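PDB 2FEF: hypothetical protein PA2201 from Pseudomonas aeruginosa, which is of unknown function but, from its family, probably acts as an immunity protein that neutralises a PoNe-type DNase toxin. Local coordinates for residues P201-Q206 and Y251-W256. Numbering follows the deposited sequence.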
ATOM      1  N   PRO B 201     -25.851  -5.475  21.727  1.00 29.54           N
ATOM      2  CA  PRO B 201     -27.115  -6.175  21.855  1.00 29.23           C
ATOM      3  C   PRO B 201     -27.740  -6.558  20.501  1.00 28.86           C
ATOM      4  O   PRO B 201     -28.516  -7.504  20.433  1.00 28.50           O
ATOM      5  CB  PRO B 201     -28.006  -5.177  22.624  1.00 29.27           C
ATOM      6  CG  PRO B 201     -27.053  -4.236  23.292  1.00 30.22           C
ATOM      7  CD  PRO B 201     -25.887  -4.135  22.356  1.00 30.07           C
ATOM      8  N   ARG B 202     -27.376  -5.836  19.443  1.00 28.92           N
ATOM      9  CA  ARG B 202     -27.818  -6.162  18.074  1.00 28.95           C
ATOM     10  C   ARG B 202     -26.559  -6.602  17.310  1.00 26.83           C
ATOM     11  O   ARG B 202     -25.734  -5.774  16.986  1.00 26.88           O
ATOM     12  CB  ARG B 202     -28.385  -4.901  17.409  1.00 29.89           C
ATOM     13  CG  ARG B 202     -29.838  -4.528  17.769  1.00 34.43           C
ATOM     14  CD  ARG B 202     -30.138  -4.328  19.254  1.00 41.45           C
ATOM     15  NE  ARG B 202     -29.510  -3.154  19.877  1.00 45.98           N
ATOM     16  CZ  ARG B 202     -29.952  -2.567  20.995  1.00 45.43           C
ATOM     17  NH1 ARG B 202     -29.304  -1.523  21.495  1.00 45.84           N
ATOM     18  NH2 ARG B 202     -31.039  -3.022  21.619  1.00 46.13           N
ATOM     19  N   PRO B 203     -26.425  -7.890  16.978  1.00 26.64           N
ATOM     20  CA  PRO B 203     -27.382  -8.996  17.109  1.00 26.22           C
ATOM     21  C   PRO B 203     -27.349  -9.815  18.403  1.00 26.09           C
ATOM     22  O   PRO B 203     -28.245 -10.612  18.641  1.00 24.94           O
ATOM     23  CB  PRO B 203     -26.979  -9.915  15.951  1.00 26.08           C
ATOM     24  CG  PRO B 203     -25.484  -9.796  15.863  1.00 26.05           C
ATOM     25  CD  PRO B 203     -25.186  -8.319  16.279  1.00 25.85           C
ATOM     26  N   PHE B 204     -26.313  -9.645  19.210  1.00 27.46           N
ATOM     27  CA  PHE B 204     -25.981 -10.654  20.213  1.00 28.23           C
ATOM     28  C   PHE B 204     -26.910 -10.798  21.428  1.00 29.29           C
ATOM     29  O   PHE B 204     -26.890 -11.831  22.098  1.00 28.95           O
ATOM     30  CB  PHE B 204     -24.523 -10.488  20.642  1.00 28.30           C
ATOM     31  CG  PHE B 204     -23.557 -10.521  19.501  1.00 27.31           C
ATOM     32  CD1 PHE B 204     -22.846  -9.377  19.145  1.00 25.56           C
ATOM     33  CD2 PHE B 204     -23.351 -11.704  18.772  1.00 26.19           C
ATOM     34  CE1 PHE B 204     -21.950  -9.399  18.062  1.00 25.88           C
ATOM     35  CE2 PHE B 204     -22.426 -11.736  17.731  1.00 26.15           C
ATOM     36  CZ  PHE B 204     -21.754 -10.599  17.365  1.00 24.94           C
ATOM     37  N   GLY B 205     -27.724  -9.775  21.704  1.00 29.64           N
ATOM     38  CA  GLY B 205     -28.755  -9.876  22.744  1.00 29.70           C
ATOM     39  C   GLY B 205     -29.780 -10.962  22.456  1.00 30.25           C
ATOM     40  O   GLY B 205     -30.411 -11.474  23.378  1.00 29.42           O
ATOM     41  N   GLN B 206     -29.922 -11.323  21.177  1.00 30.34           N
ATOM     42  CA  GLN B 206     -30.872 -12.358  20.726  1.00 31.77           C
ATOM     43  C   GLN B 206     -30.429 -13.787  21.072  1.00 31.93           C
ATOM     44  O   GLN B 206     -31.172 -14.742  20.813  1.00 31.84           O
ATOM     45  CB  GLN B 206     -31.138 -12.230  19.208  1.00 31.84           C
ATOM     46  CG  GLN B 206     -31.758 -10.868  18.809  1.00 34.19           C
ATOM     47  CD  GLN B 206     -33.146 -10.682  19.390  1.00 37.09           C
ATOM     48  OE1 GLN B 206     -33.375  -9.800  20.220  1.00 40.75           O
ATOM     49  NE2 GLN B 206     -34.072 -11.534  18.985  1.00 37.09           N
ATOM     50  N   TYR B 251     -14.329  -6.571   8.164  1.00 27.93           N
ATOM     51  CA  TYR B 251     -12.892  -6.896   8.183  1.00 27.28           C
ATOM     52  C   TYR B 251     -12.544  -8.222   8.866  1.00 27.29           C
ATOM     53  O   TYR B 251     -11.378  -8.670   8.766  1.00 27.72           O
ATOM     54  CB  TYR B 251     -12.047  -5.749   8.810  1.00 28.02           C
ATOM     55  CG  TYR B 251     -12.075  -4.489   7.985  1.00 27.88           C
ATOM     56  CD1 TYR B 251     -11.128  -4.291   6.972  1.00 26.78           C
ATOM     57  CD2 TYR B 251     -13.061  -3.492   8.205  1.00 24.22           C
ATOM     58  CE1 TYR B 251     -11.133  -3.126   6.202  1.00 28.57           C
ATOM     59  CE2 TYR B 251     -13.100  -2.328   7.399  1.00 25.88           C
ATOM     60  CZ  TYR B 251     -12.125  -2.162   6.418  1.00 28.60           C
ATOM     61  OH  TYR B 251     -12.085  -1.043   5.628  1.00 28.74           O
ATOM     62  N   ALA B 252     -13.489  -8.842   9.596  1.00 25.07           N
ATOM     63  CA  ALA B 252     -13.145 -10.072  10.336  1.00 25.73           C
ATOM     64  C   ALA B 252     -14.265 -11.116  10.371  1.00 26.29           C
ATOM     65  O   ALA B 252     -13.999 -12.297  10.483  1.00 28.00           O
ATOM     66  CB  ALA B 252     -12.704  -9.755  11.760  1.00 25.50           C
ATOM     67  N   TRP B 253     -15.507 -10.656  10.286  1.00 24.96           N
ATOM     68  CA  TRP B 253     -16.678 -11.506  10.642  1.00 25.31           C
ATOM     69  C   TRP B 253     -17.547 -11.757   9.407  1.00 24.85           C
ATOM     70  O   TRP B 253     -17.844 -12.923   9.038  1.00 24.22           O
ATOM     71  CB  TRP B 253     -17.391 -10.758  11.786  1.00 25.31           C
ATOM     72  CG  TRP B 253     -18.740 -11.241  12.245  1.00 24.40           C
ATOM     73  CD1 TRP B 253     -19.251 -12.503  12.174  1.00 26.94           C
ATOM     74  CD2 TRP B 253     -19.733 -10.434  12.849  1.00 24.58           C
ATOM     75  NE1 TRP B 253     -20.525 -12.538  12.725  1.00 27.25           N
ATOM     76  CE2 TRP B 253     -20.840 -11.273  13.147  1.00 28.47           C
ATOM     77  CE3 TRP B 253     -19.812  -9.067  13.162  1.00 24.19           C
ATOM     78  CZ2 TRP B 253     -22.003 -10.786  13.744  1.00 26.33           C
ATOM     79  CZ3 TRP B 253     -20.979  -8.595  13.761  1.00 24.91           C
ATOM     80  CH2 TRP B 253     -22.036  -9.454  14.055  1.00 25.05           C
ATOM     81  N   GLY B 254     -17.916 -10.662   8.742  1.00 25.54           N
ATOM     82  CA  GLY B 254     -18.607 -10.699   7.447  1.00 25.67           C
ATOM     83  C   GLY B 254     -19.916 -11.488   7.466  1.00 26.21           C
ATOM     84  O   GLY B 254     -20.803 -11.257   8.302  1.00 27.34           O
ATOM     85  N   TRP B 255     -20.006 -12.433   6.537  1.00 24.37           N
ATOM     86  CA  TRP B 255     -21.196 -13.250   6.286  1.00 24.44           C
ATOM     87  C   TRP B 255     -21.467 -14.303   7.368  1.00 24.44           C
ATOM     88  O   TRP B 255     -22.577 -14.808   7.488  1.00 24.51           O
ATOM     89  CB  TRP B 255     -20.929 -13.956   4.959  1.00 24.65           C
ATOM     90  CG  TRP B 255     -21.975 -14.847   4.371  1.00 22.91           C
ATOM     91  CD1 TRP B 255     -22.027 -16.203   4.429  1.00 24.09           C
ATOM     92  CD2 TRP B 255     -23.067 -14.427   3.569  1.00 25.75           C
ATOM     93  NE1 TRP B 255     -23.093 -16.666   3.709  1.00 23.91           N
ATOM     94  CE2 TRP B 255     -23.750 -15.587   3.156  1.00 24.82           C
ATOM     95  CE3 TRP B 255     -23.523 -13.176   3.136  1.00 26.84           C
ATOM     96  CZ2 TRP B 255     -24.891 -15.533   2.357  1.00 27.76           C
ATOM     97  CZ3 TRP B 255     -24.655 -13.127   2.327  1.00 24.76           C
ATOM     98  CH2 TRP B 255     -25.326 -14.298   1.951  1.00 25.98           C
ATOM     99  N   TRP B 256     -20.442 -14.652   8.137  1.00 23.87           N
ATOM    100  CA  TRP B 256     -20.435 -15.928   8.852  1.00 24.06           C
ATOM    101  C   TRP B 256     -20.944 -15.882  10.275  1.00 23.65           C
ATOM    102  O   TRP B 256     -20.476 -15.106  11.082  1.00 23.98           O
ATOM    103  CB  TRP B 256     -19.010 -16.524   8.821  1.00 23.38           C
ATOM    104  CG  TRP B 256     -18.597 -16.690   7.395  1.00 24.15           C
ATOM    105  CD1 TRP B 256     -17.667 -15.953   6.710  1.00 23.83           C
ATOM    106  CD2 TRP B 256     -19.163 -17.600   6.465  1.00 23.33           C
ATOM    107  NE1 TRP B 256     -17.628 -16.358   5.401  1.00 21.99           N
ATOM    108  CE2 TRP B 256     -18.529 -17.378   5.223  1.00 22.01           C
ATOM    109  CE3 TRP B 256     -20.165 -18.583   6.560  1.00 22.52           C
ATOM    110  CZ2 TRP B 256     -18.845 -18.102   4.080  1.00 22.75           C
ATOM    111  CZ3 TRP B 256     -20.489 -19.304   5.419  1.00 24.81           C
ATOM    112  CH2 TRP B 256     -19.829 -19.065   4.195  1.00 25.38           C
TER
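Trp253 reaches across from the loop 251-256 and meets Pro203 and Phe204 with the outer end of its six-membered ring. The contact is small, buried and wholly apolar.

The aromatic pair is Phe204 with Trp253. Their planes are 26° from parallel, and the rings are slid past each other, with centroids 5.3 Å apart and little overlap. Phe204 CZ makes the closest approach, 3.5 Å from Trp253 CH2 and 3.6 Å from Trp253 CZ2. Trp253 has CG anti to its own N (chi1 171°), which sends the indole out from the loop toward 201-206.

Pro203, which follows a cis peptide bond, adds an aliphatic-to-aromatic contact. Its CG sits at the edge of the indole, in the ring plane, 3.9 Å from Trp253 CH2. The same CG lies over the centre of one face of the Phe204 ring. Trp253 CH2 touches both residues.

The indole nitrogen has its partner outside the two segments: Trp253 NE1 hydrogen-bonds Tyr230 OH of helix 223-234. Trp253 opens a type II' turn that ends at Trp256, closed by Trp256 N to Trp253 O (3.2 Å), with Gly254 at positive phi.

Within the PoNi C-terminal family region, the contact joins short helix 201-204 to the loop between helices 238-243 and 258-267. Tyr225 of helix 223-234 packs on Pro203 and Phe204, while Pro147 and Leu150 of helix 146-158 pack on Trp253.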